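Local structure of D7 protein (Anopheles stephensi, 3NHI) at residues Tyr15-Glu20 with Ile210-Asn215; Thr34-Trp39 with Ala46-Tyr51; Asn103-Ser106 with Val110-Tyr113; Arg162-Lys165 with Ser170-Lys173. The protein binds and sequesters host mediators such as cysteinyl leukotrienes, and also binds stable analogues of thromboxane A2, thereby modulating blood feeding by female mosquitoes. One frame throughout, in Å; residues are numbered along the deposited sequence.

How the interactions relate
Interactions 1 and 2 share the bound fatty acid: helix 8-22 offers Tyr15 and Tyr19 to it, while Trp36, Trp39 and Tyr51 of interaction 2 line the same pocket. Their centres lie 18 Å apart, yet they touch, with Tyr19 OH 2.6 Å from Asn37 OD1, a probable hydrogen bond. Interaction 3 adjoins interaction 2, His49 CD2 packing 3.4 Å from Tyr113 CG, and the side chain of its Leu112 comes within about 9 Å of the ligand. Interaction 4 stands apart, its centre about 40 Å from that of interaction 2 and on the opposite side of the chain's centre. Interaction 1, whose segments are 190 residues apart, encloses the other three along the chain.

Interaction 1. Residues Tyr15-Glu20 with Ile210-Asn215; sequences YKRCYE and IVRDFN. With EAH ((5S,7E,9E,11Z,14Z)-5-hydroxyicosa-7,9,11,14-tetraenoic acid), chain B.
The contact is a surface salt-bridge network of Lys16, Glu20 and Arg212, on which Arg17 stacks, and it is carried by a helix that also lines the ligand pocket. Arg212 NH2 donates to Glu20 OE2 at 2.9 Å with an N-H...O angle of 161°. The carboxylate and guanidinium are nearly coplanar, and OE2 is approached on its anti side; a weak second bond comes from Arg212 NH1. Arg212 bridges a wide gap, the closest CA atoms, those of Glu20 and Arg212, being 11.8 Å apart. Its CG is anti to the backbone N (chi1 -172°) and the chain stays extended to NE, which carries the guanidinium across.

In this all-helical protein of the odorant-binding family, the contact joins helix 8-22 to helix 207-216, its two segments lying 190 residues apart at their closest ends. Arg17 reaches out from its own helix to overlap Arg212 and lays its guanidinium flat on it, centres 3.5 Å apart and planes at 6°. The like charges are probably offset by Glu20 together with Asp21, which pairs with both arginines, and Glu209, which pairs with Arg17. Elsewhere on helix 8-22, the Tyr15 ring is covered on one face by the ligand, its CD2 3.7 Å from EAH C6.

Interaction 2. Residues Thr34-Trp39 with Ala46-Tyr51; sequences TLWNAW and AITHCY. With EAH ((5S,7E,9E,11Z,14Z)-5-hydroxyicosa-7,9,11,14-tetraenoic acid), chain B.
Trp36 and Tyr51 form an offset stack, the Trp36 six-membered ring and the Tyr51 ring having centroids 3.9 Å apart and planes at 3°. Each side chain reaches toward the other's backbone, and this overlap also brings Tyr51 CB over the indole face in a CH-pi contact. Tyr51 CG is anti to its backbone N (chi1 173°), a setting that projects the ring along the indole and carries the hydroxyl to the ligand, where Tyr51 OH lies 3.3 Å from EAH C10. At the indole edge, Ile47 CG2 packs 3.7 Å from Trp36 CH2. Thr48 OG1 lies in the ring plane and takes a weak hydrogen bond from Trp36 NE1 at 3.4 Å; its stronger partner is Pro43 O.

Trp39 makes no contact with 46-51 but adds to the same pocket. Its NE1 donates to the ligand hydroxyl O3 at 2.9 Å, with an N-H...O angle of 154°, and one indole face covers the polyene, EAH C10 lying 3.4 Å from Trp39 CE2. A Schellman motif ends helix 28-37, with Arg40 N bonding to Leu35 O and Trp39 N to Trp36 O; Trp39, at positive phi, is its C-prime residue, which probably helps to set its indole.

Helices 28-37 and 46-58 thus meet through Trp36, with Tyr51 also touching Cys18 and His22 of helix 8-22, while Thr48 packs on Tyr113 and Trp39 on Ser127 of helix 109-130.

Interaction 3. Residues Asn103-Ser106 with Val110-Tyr113; sequences NAKS and VDLY
Asp111 OD2 is gripped twice by Ser106: the hydroxyl OG donates to it at 2.6 Å and the backbone N at 3.0 Å, the latter with an N-H...O angle of 151°. The two donors arrive from opposite faces of the carboxylate plane, OG from well above it and N on the anti side, 27° out of plane. Ser106 OG sits between its own backbone N and carbonyl carbon (chi1 79°), a torsion that lets hydroxyl and amide converge on a single oxygen. The same OG is also hydrogen-bonded to Ser108 N.

These bonds tie the loop after helix 89-101 to the first turns of helix 109-130, a tight connection between consecutive helices of the D7 fold. Within the loop, Asn103 OD1 accepts from Lys105 N in an Asx turn, the donor standing above the carbonyl plane. Lys105 has positive phi and brings its CB within 3.4 Å of Asp111 OD2. One water donates at 2.7 Å to each of two backbone carbonyls, bridging Asn103 O and Asp111 O, which lie 4.3 Å apart. Beside these polar bonds, Ala104 CB packs 3.8 Å from Leu112 CD2, and both side chains rest on Phe69 of strand 68-69.

Interaction 4. Residues Arg162-Lys165 with Ser170-Lys173; sequences RAWK and SEWK
The backbone leaves helix 155-163 at Trp164, the first residue to depart from helical angles, and returns as a type I beta turn from Ser170 to Lys173. The two paths come closest at Trp164 and Ser170, whose CA atoms are 5.5 Å apart. The turn is closed by Lys173 N bonding to Ser170 O. An ST turn overlaps it: Ser170 OG, anti to its backbone N (chi1 173°), accepts from Trp172 N at 2.9 Å, and the same hydroxyl is hydrogen-bonded to Glu160 OE2, its strongest polar partner.

No direct hydrogen bond crosses between the segments; instead the turn packs on one face of the Trp164 indole. Ser170 CA stands over the five-membered ring in a CH-pi contact, 3.6 Å from its centroid and 13° off the normal. Glu171 N lies above the same face, 3.6 Å from Trp164 CE2. The Glu171 side chain runs roughly perpendicular to the indole, its carboxylate tilted against the ring, and brings its CG within 3.6 Å of Trp164 CZ2. At the indole edge and in its plane, a water accepts from Trp164 NE1 at 2.9 Å and donates to Glu171 OE1. The carboxylate is held further by Ser183 and Thr181. The far rim of Trp164 points edge-to-face at Trp172, planes at 57°, with Trp164 CZ3 4.1 Å from Trp172 CE3.

The contact folds the connection between helices 155-163 and 184-196 back on itself, and helix 184-196 packs against it through Glu185, touched by Trp164, and Leu186, touched by Trp172.

Interaction 1. Residues Tyr15-Glu20 with Ile210-Asn215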
# COMPACT_ATOMS: atom_id res chain seq x y z
N TYR A 15 -1.89 5.31 -3.66
CA TYR A 15 -1.22 6.26 -4.55
C TYR A 15 0.15 5.74 -4.99
O TYR A 15 0.46 5.75 -6.18
CB TYR A 15 -1.08 7.65 -3.91
CG TYR A 15 -2.40 8.27 -3.45
CD1 TYR A 15 -3.52 8.28 -4.29
CD2 TYR A 15 -2.53 8.84 -2.19
CE1 TYR A 15 -4.73 8.83 -3.88
CE2 TYR A 15 -3.74 9.39 -1.77
CZ TYR A 15 -4.82 9.39 -2.63
OH TYR A 15 -6.03 9.91 -2.24
N LYS A 16 0.95 5.27 -4.04
CA LYS A 16 2.33 4.89 -4.36
C LYS A 16 2.38 3.63 -5.20
O LYS A 16 3.18 3.53 -6.13
CB LYS A 16 3.21 4.81 -3.11
CG LYS A 16 2.94 3.63 -2.17
CD LYS A 16 3.94 2.49 -2.34
CE LYS A 16 3.73 1.41 -1.26
NZ LYS A 16 4.76 0.34 -1.37
N ARG A 17 1.51 2.65 -4.90
CA ARG A 17 1.47 1.43 -5.69
C ARG A 17 1.01 1.72 -7.12
O ARG A 17 1.54 1.15 -8.08
CB ARG A 17 0.63 0.34 -5.02
CG ARG A 17 0.43 -0.92 -5.85
CD ARG A 17 1.74 -1.57 -6.28
NE ARG A 17 1.47 -2.87 -6.88
CZ ARG A 17 1.48 -4.03 -6.21
NH1 ARG A 17 1.77 -4.05 -4.92
NH2 ARG A 17 1.20 -5.15 -6.85
N CYS A 18 0.04 2.61 -7.26
CA CYS A 18 -0.40 2.99 -8.60
C CYS A 18 0.69 3.72 -9.37
O CYS A 18 0.85 3.48 -10.57
CB CYS A 18 -1.70 3.78 -8.56
SG CYS A 18 -3.14 2.80 -8.06
N TYR A 19 1.44 4.60 -8.70
CA TYR A 19 2.62 5.21 -9.34
C TYR A 19 3.59 4.12 -9.81
O TYR A 19 4.06 4.14 -10.94
CB TYR A 19 3.35 6.16 -8.39
CG TYR A 19 2.87 7.60 -8.34
CD1 TYR A 19 3.67 8.63 -8.81
CD2 TYR A 19 1.64 7.93 -7.76
CE1 TYR A 19 3.25 9.96 -8.74
CE2 TYR A 19 1.22 9.25 -7.68
CZ TYR A 19 2.03 10.26 -8.17
OH TYR A 19 1.61 11.56 -8.09
N GLU A 20 3.89 3.17 -8.94
CA GLU A 20 4.83 2.10 -9.30
C GLU A 20 4.37 1.32 -10.52
O GLU A 20 5.19 0.96 -11.39
CB GLU A 20 5.03 1.13 -8.13
CG GLU A 20 5.82 1.70 -6.97
CD GLU A 20 5.87 0.79 -5.77
OE1 GLU A 20 6.41 1.24 -4.74
OE2 GLU A 20 5.37 -0.36 -5.83
N ILE A 210 4.04 -11.77 -3.04
CA ILE A 210 5.33 -12.29 -2.57
C ILE A 210 6.29 -12.46 -3.76
O ILE A 210 7.46 -12.07 -3.69
CB ILE A 210 5.15 -13.57 -1.73
CG1 ILE A 210 4.32 -13.24 -0.48
CG2 ILE A 210 6.51 -14.18 -1.36
CD1 ILE A 210 3.99 -14.46 0.42
N VAL A 211 5.78 -13.00 -4.88
CA VAL A 211 6.58 -13.10 -6.10
C VAL A 211 7.10 -11.73 -6.52
O VAL A 211 8.27 -11.61 -6.89
CB VAL A 211 5.80 -13.78 -7.23
CG1 VAL A 211 6.54 -13.67 -8.57
CG2 VAL A 211 5.57 -15.26 -6.89
N ARG A 212 6.26 -10.69 -6.44
CA ARG A 212 6.66 -9.33 -6.83
C ARG A 212 7.90 -8.88 -6.06
O ARG A 212 8.79 -8.25 -6.63
CB ARG A 212 5.51 -8.35 -6.61
CG ARG A 212 5.76 -6.95 -7.17
CD ARG A 212 4.51 -6.12 -6.94
NE ARG A 212 4.55 -4.81 -7.58
CZ ARG A 212 4.92 -3.69 -6.98
NH1 ARG A 212 5.35 -3.72 -5.72
NH2 ARG A 212 4.89 -2.54 -7.63
N ASP A 213 7.97 -9.24 -4.78
CA ASP A 213 9.14 -8.88 -3.97
C ASP A 213 10.42 -9.57 -4.42
O ASP A 213 11.51 -8.99 -4.30
CB ASP A 213 8.87 -9.15 -2.49
CG ASP A 213 8.08 -8.05 -1.82
OD1 ASP A 213 7.72 -7.06 -2.49
OD2 ASP A 213 7.86 -8.15 -0.60
N PHE A 214 10.32 -10.81 -4.91
CA PHE A 214 11.48 -11.48 -5.51
C PHE A 214 11.85 -10.85 -6.85
O PHE A 214 13.04 -10.70 -7.17
CB PHE A 214 11.23 -12.98 -5.65
CG PHE A 214 11.33 -13.74 -4.36
CD1 PHE A 214 10.28 -13.73 -3.44
CD2 PHE A 214 12.48 -14.46 -4.06
CE1 PHE A 214 10.38 -14.44 -2.24
CE2 PHE A 214 12.58 -15.18 -2.87
CZ PHE A 214 11.53 -15.16 -1.95
N ASN A 215 10.84 -10.45 -7.63
CA ASN A 215 11.10 -9.75 -8.90
C ASN A 215 11.85 -8.46 -8.64
O ASN A 215 12.77 -8.11 -9.37
CB ASN A 215 9.80 -9.49 -9.66
CG ASN A 215 9.15 -10.76 -10.16
OD1 ASN A 215 9.77 -11.83 -10.20
ND2 ASN A 215 7.90 -10.64 -10.57
O1 EAH B . 1.54 12.24 2.87
C1 EAH B . 1.31 12.37 1.64
O2 EAH B . 2.23 12.37 0.78
C2 EAH B . -0.12 12.53 1.18
C3 EAH B . -0.19 13.02 -0.27
C4 EAH B . -0.31 11.86 -1.25
C5 EAH B . -0.34 12.38 -2.68
O3 EAH B . -1.51 12.97 -2.90
C6 EAH B . -0.15 11.22 -3.66
C7 EAH B . -0.33 11.68 -5.10
C8 EAH B . -1.63 11.15 -5.66
C9 EAH B . -1.90 11.77 -6.95
C10 EAH B . -3.12 11.46 -7.38
C11 EAH B . -3.34 12.11 -8.67
C12 EAH B . -4.50 12.07 -9.33
C13 EAH B . -5.72 11.32 -8.84
C14 EAH B . -5.71 9.94 -9.48
C15 EAH B . -6.79 9.34 -9.98
C16 EAH B . -8.17 9.94 -9.95
C17 EAH B . -8.96 9.33 -8.80
C18 EAH B . -8.87 10.21 -7.56
C19 EAH B . -9.98 9.85 -6.58
C20 EAH B . -9.84 10.65 -5.31

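Interaction 2. Residues Thr34-Trp39 with Ala46-Tyr51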
# COMPACT_ATOMS: atom_id res chain seq x y z
N THR A 34 5.08 14.77 -12.44
CA THR A 34 4.82 16.19 -12.17
C THR A 34 3.34 16.54 -12.27
O THR A 34 2.79 17.23 -11.41
CB THR A 34 5.64 17.11 -13.11
OG1 THR A 34 7.04 16.79 -13.00
CG2 THR A 34 5.45 18.58 -12.76
N LEU A 35 2.69 16.05 -13.32
CA LEU A 35 1.26 16.28 -13.52
C LEU A 35 0.43 15.56 -12.46
O LEU A 35 -0.47 16.15 -11.86
CB LEU A 35 0.84 15.88 -14.94
CG LEU A 35 1.22 16.87 -16.04
CD1 LEU A 35 1.20 16.21 -17.41
CD2 LEU A 35 0.31 18.10 -16.03
N TRP A 36 0.74 14.28 -12.22
CA TRP A 36 -0.03 13.49 -11.27
C TRP A 36 0.17 13.97 -9.83
O TRP A 36 -0.78 13.95 -9.05
CB TRP A 36 0.29 11.99 -11.39
CG TRP A 36 0.02 11.39 -12.74
CD1 TRP A 36 -0.65 11.96 -13.80
CD2 TRP A 36 0.40 10.08 -13.18
NE1 TRP A 36 -0.69 11.09 -14.86
CE2 TRP A 36 -0.05 9.93 -14.51
CE3 TRP A 36 1.10 9.02 -12.57
CZ2 TRP A 36 0.16 8.76 -15.24
CZ3 TRP A 36 1.31 7.86 -13.30
CH2 TRP A 36 0.84 7.74 -14.62
N ASN A 37 1.39 14.38 -9.48
CA ASN A 37 1.66 14.95 -8.16
C ASN A 37 0.79 16.17 -7.89
O ASN A 37 0.41 16.43 -6.74
CB ASN A 37 3.14 15.35 -8.02
CG ASN A 37 4.06 14.18 -7.72
OD1 ASN A 37 3.63 13.04 -7.54
ND2 ASN A 37 5.36 14.46 -7.64
N ALA A 38 0.48 16.91 -8.95
CA ALA A 38 -0.37 18.09 -8.86
C ALA A 38 -1.85 17.73 -8.98
O ALA A 38 -2.71 18.61 -9.08
CB ALA A 38 0.02 19.10 -9.93
N TRP A 39 -2.16 16.43 -8.97
CA TRP A 39 -3.54 15.93 -9.09
C TRP A 39 -4.22 16.39 -10.40
O TRP A 39 -5.40 16.72 -10.43
CB TRP A 39 -4.36 16.25 -7.83
CG TRP A 39 -4.05 15.32 -6.69
CD1 TRP A 39 -2.87 15.21 -6.01
CD2 TRP A 39 -4.94 14.36 -6.11
NE1 TRP A 39 -2.97 14.25 -5.03
CE2 TRP A 39 -4.23 13.70 -5.07
CE3 TRP A 39 -6.27 13.98 -6.37
CZ2 TRP A 39 -4.81 12.69 -4.29
CZ3 TRP A 39 -6.85 12.98 -5.58
CH2 TRP A 39 -6.12 12.35 -4.56
N ALA A 46 -3.31 6.64 -22.58
CA ALA A 46 -3.55 5.36 -21.90
C ALA A 46 -2.77 5.20 -20.59
O ALA A 46 -3.21 4.49 -19.70
CB ALA A 46 -3.25 4.20 -22.83
N ILE A 47 -1.60 5.84 -20.49
CA ILE A 47 -0.81 5.79 -19.26
C ILE A 47 -1.61 6.43 -18.12
O ILE A 47 -1.82 5.82 -17.08
CB ILE A 47 0.59 6.44 -19.44
CG1 ILE A 47 1.42 5.63 -20.44
CG2 ILE A 47 1.32 6.55 -18.09
CD1 ILE A 47 2.65 6.34 -20.98
N THR A 48 -2.08 7.65 -18.35
CA THR A 48 -2.93 8.33 -17.38
C THR A 48 -4.26 7.61 -17.18
O THR A 48 -4.73 7.49 -16.05
CB THR A 48 -3.18 9.77 -17.78
OG1 THR A 48 -1.91 10.42 -17.94
CG2 THR A 48 -3.99 10.51 -16.72
N HIS A 49 -4.87 7.11 -18.27
CA HIS A 49 -6.16 6.43 -18.14
C HIS A 49 -6.06 5.28 -17.15
O HIS A 49 -6.90 5.16 -16.24
CB HIS A 49 -6.70 5.88 -19.47
CG HIS A 49 -6.84 6.90 -20.55
ND1 HIS A 49 -6.85 6.55 -21.89
CD2 HIS A 49 -6.98 8.25 -20.51
CE1 HIS A 49 -7.00 7.64 -22.62
NE2 HIS A 49 -7.08 8.68 -21.82
N CYS A 50 -5.04 4.44 -17.30
CA CYS A 50 -4.94 3.28 -16.43
C CYS A 50 -4.46 3.64 -15.04
O CYS A 50 -4.80 2.96 -14.06
CB CYS A 50 -4.11 2.17 -17.06
SG CYS A 50 -4.89 1.39 -18.49
N TYR A 51 -3.68 4.71 -14.93
CA TYR A 51 -3.35 5.25 -13.62
C TYR A 51 -4.62 5.67 -12.86
O TYR A 51 -4.81 5.30 -11.69
CB TYR A 51 -2.35 6.41 -13.72
CG TYR A 51 -2.12 7.09 -12.40
CD1 TYR A 51 -1.37 6.46 -11.40
CD2 TYR A 51 -2.63 8.36 -12.16
CE1 TYR A 51 -1.15 7.09 -10.18
CE2 TYR A 51 -2.42 9.00 -10.95
CZ TYR A 51 -1.69 8.36 -9.97
OH TYR A 51 -1.49 9.00 -8.77
O1 EAH B . 1.54 12.24 2.87
C1 EAH B . 1.31 12.37 1.64
O2 EAH B . 2.23 12.37 0.78
C2 EAH B . -0.12 12.53 1.18
C3 EAH B . -0.19 13.02 -0.27
C4 EAH B . -0.31 11.86 -1.25
C5 EAH B . -0.34 12.38 -2.68
O3 EAH B . -1.51 12.97 -2.90
C6 EAH B . -0.15 11.22 -3.66
C7 EAH B . -0.33 11.68 -5.10
C8 EAH B . -1.63 11.15 -5.66
C9 EAH B . -1.90 11.77 -6.95
C10 EAH B . -3.12 11.46 -7.38
C11 EAH B . -3.34 12.11 -8.67
C12 EAH B . -4.50 12.07 -9.33
C13 EAH B . -5.72 11.32 -8.84
C14 EAH B . -5.71 9.94 -9.48
C15 EAH B . -6.79 9.34 -9.98
C16 EAH B . -8.17 9.94 -9.95
C17 EAH B . -8.96 9.33 -8.80
C18 EAH B . -8.87 10.21 -7.56
C19 EAH B . -9.98 9.85 -6.58
C20 EAH B . -9.84 10.65 -5.31

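Interaction 3. Residues Asn103-Ser106 with Val110-Tyr113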
# COMPACT_ATOMS: atom_id res chain seq x y z
N ASN A 103 -21.09 6.97 -15.75
CA ASN A 103 -21.32 5.71 -16.46
C ASN A 103 -19.99 4.99 -16.69
O ASN A 103 -19.16 5.44 -17.48
CB ASN A 103 -22.01 5.99 -17.80
CG ASN A 103 -22.45 4.73 -18.53
OD1 ASN A 103 -22.13 3.61 -18.14
ND2 ASN A 103 -23.19 4.92 -19.61
N ALA A 104 -19.80 3.88 -15.98
CA ALA A 104 -18.58 3.08 -16.07
C ALA A 104 -18.43 2.40 -17.43
O ALA A 104 -17.31 2.06 -17.83
CB ALA A 104 -18.53 2.06 -14.96
N LYS A 105 -19.54 2.22 -18.13
CA LYS A 105 -19.55 1.54 -19.44
C LYS A 105 -18.81 0.19 -19.34
O LYS A 105 -19.19 -0.65 -18.53
CB LYS A 105 -19.03 2.47 -20.56
CG LYS A 105 -19.93 3.67 -20.79
CD LYS A 105 -19.51 4.50 -22.00
CE LYS A 105 -20.47 5.65 -22.20
NZ LYS A 105 -20.09 6.52 -23.34
N SER A 106 -17.75 -0.01 -20.13
CA SER A 106 -17.05 -1.30 -20.13
C SER A 106 -16.16 -1.53 -18.91
O SER A 106 -15.78 -2.67 -18.61
CB SER A 106 -16.21 -1.45 -21.41
OG SER A 106 -14.99 -0.72 -21.31
N VAL A 110 -9.94 3.72 -20.25
CA VAL A 110 -10.43 4.94 -20.89
C VAL A 110 -11.88 5.25 -20.51
O VAL A 110 -12.23 6.42 -20.33
CB VAL A 110 -10.20 4.95 -22.43
CG1 VAL A 110 -11.12 3.96 -23.16
CG2 VAL A 110 -10.37 6.36 -22.99
N ASP A 111 -12.71 4.22 -20.36
CA ASP A 111 -14.11 4.43 -19.99
C ASP A 111 -14.21 5.03 -18.59
O ASP A 111 -14.99 5.97 -18.37
CB ASP A 111 -14.93 3.14 -20.10
CG ASP A 111 -15.37 2.84 -21.53
OD1 ASP A 111 -15.23 3.71 -22.41
OD2 ASP A 111 -15.89 1.73 -21.76
N LEU A 112 -13.41 4.53 -17.66
CA LEU A 112 -13.43 5.08 -16.30
C LEU A 112 -12.84 6.48 -16.25
O LEU A 112 -13.38 7.35 -15.59
CB LEU A 112 -12.74 4.12 -15.32
CG LEU A 112 -13.37 2.73 -15.21
CD1 LEU A 112 -12.62 1.94 -14.19
CD2 LEU A 112 -14.85 2.81 -14.84
N TYR A 113 -11.73 6.70 -16.96
CA TYR A 113 -11.16 8.03 -17.08
C TYR A 113 -12.16 9.04 -17.63
O TYR A 113 -12.35 10.12 -17.06
CB TYR A 113 -9.91 7.98 -17.95
CG TYR A 113 -9.27 9.32 -18.24
CD1 TYR A 113 -8.26 9.82 -17.41
CD2 TYR A 113 -9.65 10.09 -19.34
CE1 TYR A 113 -7.64 11.03 -17.67
CE2 TYR A 113 -9.03 11.32 -19.61
CZ TYR A 113 -8.03 11.77 -18.78
OH TYR A 113 -7.42 12.99 -19.03
O HOH W 1 -17.42 6.05 -19.52

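Interaction 4. Residues Arg162-Lys165 with Ser170-Lys173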
# COMPACT_ATOMS: atom_id res chain seq x y z
N ARG A 162 3.73 -3.33 18.55
CA ARG A 162 2.45 -3.84 19.00
C ARG A 162 2.45 -5.32 19.40
O ARG A 162 1.62 -5.75 20.19
CB ARG A 162 1.35 -3.50 18.01
CG ARG A 162 0.94 -2.07 18.19
CD ARG A 162 0.75 -1.37 16.90
NE ARG A 162 0.56 0.06 17.15
CZ ARG A 162 1.52 0.98 17.08
NH1 ARG A 162 2.77 0.67 16.73
NH2 ARG A 162 1.20 2.24 17.35
N ALA A 163 3.42 -6.06 18.88
CA ALA A 163 3.57 -7.47 19.24
C ALA A 163 4.24 -7.68 20.59
O ALA A 163 3.86 -8.59 21.34
CB ALA A 163 4.33 -8.21 18.15
N TRP A 164 5.25 -6.86 20.88
CA TRP A 164 5.95 -6.88 22.16
C TRP A 164 5.67 -5.59 22.91
O TRP A 164 6.44 -4.62 22.82
CB TRP A 164 7.46 -7.07 21.96
CG TRP A 164 7.86 -8.44 21.51
CD1 TRP A 164 8.09 -9.54 22.30
CD2 TRP A 164 8.12 -8.87 20.16
NE1 TRP A 164 8.47 -10.61 21.54
CE2 TRP A 164 8.49 -10.23 20.22
CE3 TRP A 164 8.08 -8.23 18.92
CZ2 TRP A 164 8.81 -10.96 19.07
CZ3 TRP A 164 8.40 -8.95 17.78
CH2 TRP A 164 8.76 -10.31 17.86
N LYS A 165 4.55 -5.57 23.63
CA LYS A 165 4.12 -4.38 24.35
C LYS A 165 3.91 -4.68 25.84
O LYS A 165 3.34 -3.87 26.58
CB LYS A 165 2.84 -3.80 23.71
CG LYS A 165 1.61 -4.70 23.77
CD LYS A 165 0.41 -4.04 23.08
CE LYS A 165 -0.94 -4.54 23.60
NZ LYS A 165 -1.15 -6.02 23.48
N SER A 170 11.45 -7.70 23.39
CA SER A 170 11.32 -8.03 21.98
C SER A 170 12.42 -8.97 21.52
O SER A 170 13.59 -8.83 21.91
CB SER A 170 11.34 -6.77 21.12
OG SER A 170 11.39 -7.11 19.75
N GLU A 171 12.04 -9.93 20.68
CA GLU A 171 13.01 -10.83 20.06
C GLU A 171 13.92 -10.07 19.10
O GLU A 171 14.96 -10.58 18.70
CB GLU A 171 12.28 -11.97 19.33
CG GLU A 171 11.58 -12.91 20.30
CD GLU A 171 10.76 -13.99 19.63
OE1 GLU A 171 9.94 -14.60 20.34
OE2 GLU A 171 10.93 -14.24 18.41
N TRP A 172 13.51 -8.86 18.73
CA TRP A 172 14.25 -8.04 17.78
C TRP A 172 14.92 -6.84 18.44
O TRP A 172 15.33 -5.89 17.76
CB TRP A 172 13.31 -7.59 16.66
CG TRP A 172 12.63 -8.71 15.90
CD1 TRP A 172 13.00 -10.03 15.87
CD2 TRP A 172 11.50 -8.59 15.04
NE1 TRP A 172 12.14 -10.74 15.05
CE2 TRP A 172 11.21 -9.88 14.54
CE3 TRP A 172 10.68 -7.51 14.66
CZ2 TRP A 172 10.15 -10.12 13.66
CZ3 TRP A 172 9.62 -7.76 13.79
CH2 TRP A 172 9.37 -9.04 13.30
N LYS A 173 15.07 -6.90 19.77
CA LYS A 173 15.66 -5.81 20.56
C LYS A 173 17.01 -5.30 20.06
O LYS A 173 17.25 -4.08 20.03
CB LYS A 173 15.75 -6.20 22.04
CG LYS A 173 16.32 -5.10 22.96
CD LYS A 173 15.35 -3.94 23.12
CE LYS A 173 15.82 -2.94 24.17
NZ LYS A 173 15.58 -3.42 25.56
O HOH W 2 8.70 -13.33 22.51